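Local coordinates for Poly(A) ribonuclease POP2 (Saccharomyces cerevisiae, PDB 1UOC), which degrades RNA from its 3' end with a preference for poly(A), as a probable catalytic nuclease subunit of the CCR4-NOT mRNA deadenylase complex, at residues S26-Y38 / N91-N103. Residues are numbered along the deposited sequence; the frame is centred on the assembly and turned at random.
Sequences SEFAVIRQLVSQY and NKPDNGPSTWQFN. With CA (calcium ion), chain C.
Ile-31 lies on the indole of Trp-100 where helix 24-34 packs against strand 99-103, a helix-on-sheet layer in the RNase H-like fold of this DEDD nuclease domain; the axes of 26-34 and 99-103 approach to 10.7 Å and run roughly antiparallel. Apolar packing carries most of the contact. Ile-31 CG1 sits 3.7 Å from the centroid of the six-membered ring of Trp-100, only 7° off its normal, a CH-pi contact. Leu-34 CD1 reaches the edge of the same indole at CH2, and Val-30 CG1 the edge at CZ2; aliphatic side chains suit these places because their methyls and methylenes can lie on a flat ring face and fill around its rim without burying a polar group. With chi2 extended (170°), Ile-31 carries CD1 onward to the edge of Phe-102, 3.8 Å from CZ. Phe-28 meets that ring obliquely, and Phe-141 adds an edge-to-face partner.

One hydrogen bond crosses the contact, from Trp-100 NE1 to Glu-27 OE2, 3.0 Å with an N-H...O angle of 153°; the acceptor lies near the indole plane, but the donor comes from above the carboxylate plane. Glutamate suits this place because its chain, bent at chi2, serves the indole with one oxygen while OE1 forms a salt bridge with Arg-17 on the adjacent strand. A leucine in place of Trp-100 would probably leave OE2 without its N-H donor and open a gap under Ile-31.

Outside the interface itself, Gln-33 O, Ser-36 OG and a water bind a calcium ion at the helix end and following turn. Beyond the helix, Tyr-38 packs on the loop leading to the strand. Proline offers Tyr-38 a rigid aliphatic surface: Pro-93 CD stands 3.5 Å from the centroid of the phenol ring, over one face, while Asn-91 O lies at the ring's edge, 3.4 Å from Tyr-38 CD2.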
ATOM      1  N   SER A  26      -2.305  19.824  -5.569  1.00 34.78           N
ATOM      2  CA  SER A  26      -1.482  19.825  -6.765  1.00 37.66           C
ATOM      3  C   SER A  26      -0.894  18.441  -7.034  1.00 38.42           C
ATOM      4  O   SER A  26      -0.770  18.030  -8.190  1.00 41.13           O
ATOM      5  CB  SER A  26      -0.369  20.871  -6.641  1.00 36.93           C
ATOM      6  OG  SER A  26       0.354  20.703  -5.445  1.00 38.99           O
ATOM      7  N   GLU A  27      -0.546  17.709  -5.978  1.00 39.42           N
ATOM      8  CA  GLU A  27       0.009  16.363  -6.166  1.00 38.68           C
ATOM      9  C   GLU A  27      -1.070  15.413  -6.665  1.00 37.55           C
ATOM     10  O   GLU A  27      -0.796  14.516  -7.467  1.00 37.77           O
ATOM     11  CB  GLU A  27       0.621  15.824  -4.866  1.00 36.42           C
ATOM     12  CG  GLU A  27       1.815  16.633  -4.394  1.00 36.26           C
ATOM     13  CD  GLU A  27       2.915  16.755  -5.439  1.00 37.59           C
ATOM     14  OE1 GLU A  27       3.716  17.708  -5.329  1.00 42.80           O
ATOM     15  OE2 GLU A  27       3.000  15.908  -6.359  1.00 35.59           O
ATOM     16  N   PHE A  28      -2.300  15.607  -6.195  1.00 36.35           N
ATOM     17  CA  PHE A  28      -3.378  14.757  -6.652  1.00 34.86           C
ATOM     18  C   PHE A  28      -3.731  15.095  -8.094  1.00 34.55           C
ATOM     19  O   PHE A  28      -4.279  14.265  -8.820  1.00 34.76           O
ATOM     20  CB  PHE A  28      -4.605  14.887  -5.761  1.00 35.10           C
ATOM     21  CG  PHE A  28      -4.839  13.679  -4.911  1.00 36.37           C
ATOM     22  CD1 PHE A  28      -4.417  13.647  -3.590  1.00 34.31           C
ATOM     23  CD2 PHE A  28      -5.384  12.521  -5.470  1.00 35.72           C
ATOM     24  CE1 PHE A  28      -4.527  12.476  -2.838  1.00 34.46           C
ATOM     25  CE2 PHE A  28      -5.495  11.352  -4.727  1.00 35.06           C
ATOM     26  CZ  PHE A  28      -5.064  11.330  -3.404  1.00 33.28           C
ATOM     27  N   ALA A  29      -3.401  16.311  -8.520  1.00 34.32           N
ATOM     28  CA  ALA A  29      -3.667  16.706  -9.903  1.00 33.73           C
ATOM     29  C   ALA A  29      -2.701  15.907 -10.788  1.00 32.42           C
ATOM     30  O   ALA A  29      -3.080  15.429 -11.856  1.00 32.74           O
ATOM     31  CB  ALA A  29      -3.449  18.203 -10.081  1.00 30.51           C
ATOM     32  N   VAL A  30      -1.459  15.754 -10.326  1.00 31.60           N
ATOM     33  CA  VAL A  30      -0.449  14.985 -11.058  1.00 32.67           C
ATOM     34  C   VAL A  30      -0.811  13.498 -11.076  1.00 32.63           C
ATOM     35  O   VAL A  30      -0.680  12.834 -12.098  1.00 34.24           O
ATOM     36  CB  VAL A  30       0.953  15.133 -10.414  1.00 33.76           C
ATOM     37  CG1 VAL A  30       1.947  14.184 -11.090  1.00 31.93           C
ATOM     38  CG2 VAL A  30       1.430  16.579 -10.526  1.00 32.50           C
ATOM     39  N   ILE A  31      -1.260  12.971  -9.939  1.00 34.19           N
ATOM     40  CA  ILE A  31      -1.649  11.562  -9.855  1.00 33.35           C
ATOM     41  C   ILE A  31      -2.754  11.296 -10.878  1.00 33.43           C
ATOM     42  O   ILE A  31      -2.725  10.325 -11.623  1.00 35.02           O
ATOM     43  CB  ILE A  31      -2.183  11.227  -8.433  1.00 32.23           C
ATOM     44  CG1 ILE A  31      -1.026  11.256  -7.432  1.00 31.68           C
ATOM     45  CG2 ILE A  31      -2.886   9.854  -8.432  1.00 30.51           C
ATOM     46  CD1 ILE A  31      -1.463  11.172  -5.977  1.00 32.98           C
ATOM     47  N   ARG A  32      -3.721  12.194 -10.895  1.00 33.14           N
ATOM     48  CA  ARG A  32      -4.860  12.123 -11.783  1.00 33.33           C
ATOM     49  C   ARG A  32      -4.482  12.020 -13.270  1.00 32.74           C
ATOM     50  O   ARG A  32      -5.122  11.286 -14.024  1.00 30.90           O
ATOM     51  CB  ARG A  32      -5.729  13.357 -11.542  1.00 35.90           C
ATOM     52  CG  ARG A  32      -7.211  13.172 -11.774  1.00 38.87           C
ATOM     53  CD  ARG A  32      -7.957  14.455 -11.378  1.00 39.41           C
ATOM     54  NE  ARG A  32      -7.826  14.713  -9.952  1.00 41.11           N
ATOM     55  CZ  ARG A  32      -7.486  15.879  -9.415  1.00 39.42           C
ATOM     56  NH1 ARG A  32      -7.235  16.933 -10.183  1.00 38.41           N
ATOM     57  NH2 ARG A  32      -7.385  15.986  -8.096  1.00 38.65           N
ATOM     58  N   GLN A  33      -3.450  12.732 -13.711  1.00 30.72           N
ATOM     59  CA  GLN A  33      -3.113  12.645 -15.128  1.00 33.51           C
ATOM     60  C   GLN A  33      -2.115  11.546 -15.453  1.00 31.73           C
ATOM     61  O   GLN A  33      -1.906  11.233 -16.612  1.00 31.64           O
ATOM     62  CB  GLN A  33      -2.637  14.005 -15.684  1.00 36.83           C
ATOM     63  CG  GLN A  33      -1.197  14.369 -15.449  1.00 42.32           C
ATOM     64  CD  GLN A  33      -0.246  13.828 -16.514  1.00 43.58           C
ATOM     65  OE1 GLN A  33       0.953  13.724 -16.274  1.00 46.60           O
ATOM     66  NE2 GLN A  33      -0.771  13.499 -17.691  1.00 43.34           N
ATOM     67  N   LEU A  34      -1.520  10.933 -14.437  1.00 32.20           N
ATOM     68  CA  LEU A  34      -0.568   9.858 -14.703  1.00 32.17           C
ATOM     69  C   LEU A  34      -1.257   8.501 -14.710  1.00 31.44           C
ATOM     70  O   LEU A  34      -0.879   7.615 -15.479  1.00 31.49           O
ATOM     71  CB  LEU A  34       0.547   9.822 -13.638  1.00 31.42           C
ATOM     72  CG  LEU A  34       1.563  10.959 -13.517  1.00 30.94           C
ATOM     73  CD1 LEU A  34       2.409  10.755 -12.259  1.00 32.10           C
ATOM     74  CD2 LEU A  34       2.438  10.999 -14.757  1.00 27.35           C
ATOM     75  N   VAL A  35      -2.286   8.347 -13.878  1.00 33.01           N
ATOM     76  CA  VAL A  35      -2.942   7.048 -13.749  1.00 32.59           C
ATOM     77  C   VAL A  35      -3.395   6.308 -15.005  1.00 31.51           C
ATOM     78  O   VAL A  35      -3.274   5.086 -15.057  1.00 29.46           O
ATOM     79  CB  VAL A  35      -4.119   7.091 -12.725  1.00 33.54           C
ATOM     80  CG1 VAL A  35      -5.288   7.890 -13.274  1.00 33.06           C
ATOM     81  CG2 VAL A  35      -4.566   5.652 -12.382  1.00 32.93           C
ATOM     82  N   SER A  36      -3.898   7.007 -16.020  1.00 32.29           N
ATOM     83  CA  SER A  36      -4.326   6.297 -17.235  1.00 31.91           C
ATOM     84  C   SER A  36      -3.190   5.462 -17.837  1.00 30.75           C
ATOM     85  O   SER A  36      -3.423   4.387 -18.376  1.00 34.31           O
ATOM     86  CB  SER A  36      -4.868   7.275 -18.289  1.00 31.88           C
ATOM     87  OG  SER A  36      -3.870   8.195 -18.702  1.00 37.02           O
ATOM     88  N   GLN A  37      -1.958   5.946 -17.736  1.00 30.28           N
ATOM     89  CA  GLN A  37      -0.808   5.213 -18.264  1.00 30.65           C
ATOM     90  C   GLN A  37      -0.129   4.378 -17.167  1.00 30.67           C
ATOM     91  O   GLN A  37       0.186   3.188 -17.345  1.00 28.93           O
ATOM     92  CB  GLN A  37       0.218   6.186 -18.867  1.00 30.28           C
ATOM     93  CG  GLN A  37       1.430   5.488 -19.465  1.00 33.12           C
ATOM     94  CD  GLN A  37       2.357   6.453 -20.192  1.00 33.79           C
ATOM     95  OE1 GLN A  37       1.987   7.585 -20.485  1.00 30.83           O
ATOM     96  NE2 GLN A  37       3.565   5.995 -20.496  1.00 33.22           N
ATOM     97  N   TYR A  38       0.122   5.021 -16.036  1.00 29.55           N
ATOM     98  CA  TYR A  38       0.757   4.347 -14.918  1.00 30.02           C
ATOM     99  C   TYR A  38      -0.385   3.885 -14.031  1.00 29.03           C
ATOM    100  O   TYR A  38      -0.630   4.439 -12.954  1.00 27.80           O
ATOM    101  CB  TYR A  38       1.705   5.319 -14.227  1.00 29.18           C
ATOM    102  CG  TYR A  38       2.750   5.827 -15.198  1.00 31.14           C
ATOM    103  CD1 TYR A  38       2.623   7.081 -15.807  1.00 31.23           C
ATOM    104  CD2 TYR A  38       3.826   5.018 -15.571  1.00 29.77           C
ATOM    105  CE1 TYR A  38       3.535   7.513 -16.762  1.00 31.05           C
ATOM    106  CE2 TYR A  38       4.748   5.434 -16.524  1.00 31.01           C
ATOM    107  CZ  TYR A  38       4.597   6.682 -17.116  1.00 34.70           C
ATOM    108  OH  TYR A  38       5.509   7.089 -18.064  1.00 33.89           O
ATOM    109  N   ASN A  91       7.589   0.492 -15.471  1.00 36.50           N
ATOM    110  CA  ASN A  91       8.107   1.739 -16.016  1.00 35.25           C
ATOM    111  C   ASN A  91       7.440   2.882 -15.272  1.00 35.65           C
ATOM    112  O   ASN A  91       6.281   2.769 -14.859  1.00 32.50           O
ATOM    113  CB  ASN A  91       7.773   1.864 -17.498  1.00 36.92           C
ATOM    114  CG  ASN A  91       8.379   0.759 -18.325  1.00 41.41           C
ATOM    115  OD1 ASN A  91       7.768   0.296 -19.291  1.00 45.41           O
ATOM    116  ND2 ASN A  91       9.591   0.334 -17.967  1.00 39.22           N
ATOM    117  N   LYS A  92       8.176   3.981 -15.117  1.00 35.90           N
ATOM    118  CA  LYS A  92       7.679   5.162 -14.431  1.00 35.64           C
ATOM    119  C   LYS A  92       8.051   6.402 -15.241  1.00 37.93           C
ATOM    120  O   LYS A  92       8.933   6.350 -16.098  1.00 39.10           O
ATOM    121  CB  LYS A  92       8.295   5.238 -13.033  1.00 33.55           C
ATOM    122  CG  LYS A  92       7.829   4.124 -12.071  1.00 30.81           C
ATOM    123  CD  LYS A  92       8.637   4.160 -10.754  1.00 28.32           C
ATOM    124  CE  LYS A  92       7.867   3.577  -9.565  1.00 29.21           C
ATOM    125  NZ  LYS A  92       6.773   4.479  -9.062  1.00 25.47           N
ATOM    126  N   PRO A  93       7.361   7.528 -15.008  1.00 37.53           N
ATOM    127  CA  PRO A  93       7.683   8.747 -15.753  1.00 40.39           C
ATOM    128  C   PRO A  93       9.127   9.177 -15.508  1.00 44.20           C
ATOM    129  O   PRO A  93       9.602   9.130 -14.372  1.00 45.13           O
ATOM    130  CB  PRO A  93       6.662   9.754 -15.221  1.00 41.05           C
ATOM    131  CG  PRO A  93       6.267   9.193 -13.873  1.00 36.45           C
ATOM    132  CD  PRO A  93       6.185   7.735 -14.151  1.00 36.60           C
ATOM    133  N   ASP A  94       9.827   9.584 -16.571  1.00 47.30           N
ATOM    134  CA  ASP A  94      11.228   9.999 -16.458  1.00 49.38           C
ATOM    135  C   ASP A  94      11.402  11.355 -15.778  1.00 48.85           C
ATOM    136  O   ASP A  94      12.481  11.684 -15.286  1.00 48.12           O
ATOM    137  CB  ASP A  94      11.903  10.013 -17.838  1.00 54.20           C
ATOM    138  CG  ASP A  94      12.025   8.615 -18.451  1.00 57.23           C
ATOM    139  OD1 ASP A  94      12.367   7.663 -17.713  1.00 59.31           O
ATOM    140  OD2 ASP A  94      11.795   8.473 -19.674  1.00 57.70           O
ATOM    141  N   ASN A  95      10.333  12.135 -15.749  1.00 49.03           N
ATOM    142  CA  ASN A  95      10.356  13.436 -15.103  1.00 49.45           C
ATOM    143  C   ASN A  95       9.281  13.512 -14.032  1.00 48.28           C
ATOM    144  O   ASN A  95       8.190  12.978 -14.201  1.00 51.15           O
ATOM    145  CB  ASN A  95      10.118  14.555 -16.117  1.00 52.68           C
ATOM    146  CG  ASN A  95      11.402  15.069 -16.726  1.00 56.81           C
ATOM    147  OD1 ASN A  95      11.525  16.261 -17.014  1.00 59.80           O
ATOM    148  ND2 ASN A  95      12.370  14.178 -16.930  1.00 58.16           N
ATOM    149  N   GLY A  96       9.586  14.181 -12.931  1.00 45.57           N
ATOM    150  CA  GLY A  96       8.606  14.323 -11.872  1.00 41.89           C
ATOM    151  C   GLY A  96       8.496  13.105 -10.976  1.00 39.98           C
ATOM    152  O   GLY A  96       9.057  12.044 -11.276  1.00 38.91           O
ATOM    153  N   PRO A  97       7.760  13.235  -9.862  1.00 37.15           N
ATOM    154  CA  PRO A  97       7.531  12.182  -8.868  1.00 35.53           C
ATOM    155  C   PRO A  97       6.570  11.081  -9.324  1.00 33.11           C
ATOM    156  O   PRO A  97       5.594  11.326 -10.033  1.00 31.63           O
ATOM    157  CB  PRO A  97       6.985  12.960  -7.678  1.00 36.07           C
ATOM    158  CG  PRO A  97       6.163  14.019  -8.362  1.00 35.92           C
ATOM    159  CD  PRO A  97       7.112  14.489  -9.445  1.00 35.09           C
ATOM    160  N   SER A  98       6.850   9.873  -8.863  1.00 30.23           N
ATOM    161  CA  SER A  98       6.059   8.704  -9.191  1.00 29.95           C
ATOM    162  C   SER A  98       5.687   7.973  -7.879  1.00 28.17           C
ATOM    163  O   SER A  98       5.040   6.922  -7.886  1.00 25.49           O
ATOM    164  CB  SER A  98       6.902   7.802 -10.080  1.00 28.43           C
ATOM    165  OG  SER A  98       6.092   6.899 -10.764  1.00 34.20           O
ATOM    166  N   THR A  99       6.133   8.527  -6.758  1.00 28.04           N
ATOM    167  CA  THR A  99       5.849   7.952  -5.449  1.00 26.55           C
ATOM    168  C   THR A  99       5.582   9.106  -4.508  1.00 25.54           C
ATOM    169  O   THR A  99       6.284  10.111  -4.536  1.00 25.55           O
ATOM    170  CB  THR A  99       7.037   7.120  -4.916  1.00 25.04           C
ATOM    171  OG1 THR A  99       7.278   6.025  -5.797  1.00 25.61           O
ATOM    172  CG2 THR A  99       6.711   6.549  -3.522  1.00 23.56           C
ATOM    173  N   TRP A 100       4.569   8.955  -3.671  1.00 25.73           N
ATOM    174  CA  TRP A 100       4.182  10.005  -2.751  1.00 24.17           C
ATOM    175  C   TRP A 100       4.074   9.453  -1.349  1.00 27.59           C
ATOM    176  O   TRP A 100       3.742   8.280  -1.154  1.00 23.99           O
ATOM    177  CB  TRP A 100       2.809  10.558  -3.152  1.00 24.85           C
ATOM    178  CG  TRP A 100       2.802  11.286  -4.471  1.00 26.69           C
ATOM    179  CD1 TRP A 100       2.993  12.623  -4.671  1.00 24.66           C
ATOM    180  CD2 TRP A 100       2.673  10.698  -5.773  1.00 24.89           C
ATOM    181  NE1 TRP A 100       2.994  12.904  -6.014  1.00 27.25           N
ATOM    182  CE2 TRP A 100       2.805  11.740  -6.716  1.00 26.68           C
ATOM    183  CE3 TRP A 100       2.468   9.389  -6.232  1.00 24.15           C
ATOM    184  CZ2 TRP A 100       2.736  11.516  -8.097  1.00 25.28           C
ATOM    185  CZ3 TRP A 100       2.400   9.165  -7.600  1.00 26.60           C
ATOM    186  CH2 TRP A 100       2.536  10.226  -8.519  1.00 27.94           C
ATOM    187  N   GLN A 101       4.358  10.313  -0.378  1.00 27.68           N
ATOM    188  CA  GLN A 101       4.226   9.958   1.019  1.00 29.26           C
ATOM    189  C   GLN A 101       3.345  11.026   1.615  1.00 29.88           C
ATOM    190  O   GLN A 101       3.788  12.146   1.840  1.00 29.68           O
ATOM    191  CB  GLN A 101       5.562   9.941   1.757  1.00 29.51           C
ATOM    192  CG  GLN A 101       5.389   9.461   3.207  1.00 30.98           C
ATOM    193  CD  GLN A 101       6.705   9.276   3.939  1.00 28.33           C
ATOM    194  OE1 GLN A 101       7.288  10.228   4.435  1.00 36.38           O
ATOM    195  NE2 GLN A 101       7.173   8.047   4.004  1.00 30.75           N
ATOM    196  N   PHE A 102       2.089  10.678   1.851  1.00 29.25           N
ATOM    197  CA  PHE A 102       1.152  11.615   2.435  1.00 31.15           C
ATOM    198  C   PHE A 102       1.319  11.613   3.954  1.00 33.22           C
ATOM    199  O   PHE A 102       1.298  10.562   4.593  1.00 33.14           O
ATOM    200  CB  PHE A 102      -0.279  11.228   2.053  1.00 30.51           C
ATOM    201  CG  PHE A 102      -0.533  11.220   0.562  1.00 29.89           C
ATOM    202  CD1 PHE A 102      -0.245  10.090  -0.205  1.00 28.20           C
ATOM    203  CD2 PHE A 102      -1.055  12.339  -0.070  1.00 28.12           C
ATOM    204  CE1 PHE A 102      -0.475  10.078  -1.579  1.00 27.05           C
ATOM    205  CE2 PHE A 102      -1.291  12.341  -1.447  1.00 31.81           C
ATOM    206  CZ  PHE A 102      -0.998  11.203  -2.202  1.00 28.12           C
ATOM    207  N   ASN A 103       1.495  12.796   4.529  1.00 34.84           N
ATOM    208  CA  ASN A 103       1.675  12.929   5.971  1.00 33.57           C
ATOM    209  C   ASN A 103       0.391  13.529   6.555  1.00 34.55           C
ATOM    210  O   ASN A 103      -0.047  14.600   6.146  1.00 33.73           O
ATOM    211  CB  ASN A 103       2.889  13.816   6.242  1.00 33.26           C
ATOM    212  CG  ASN A 103       4.169  13.267   5.608  1.00 32.95           C
ATOM    213  OD1 ASN A 103       4.570  13.679   4.516  1.00 34.91           O
ATOM    214  ND2 ASN A 103       4.806  12.326   6.290  1.00 31.63           N
TER
HETATM  215 CA    CA C1290      -3.391  10.594 -18.207  1.00 47.53          CA
HETATM  216  O   HOH W   1      -5.020   9.938 -16.200  1.00 38.56           O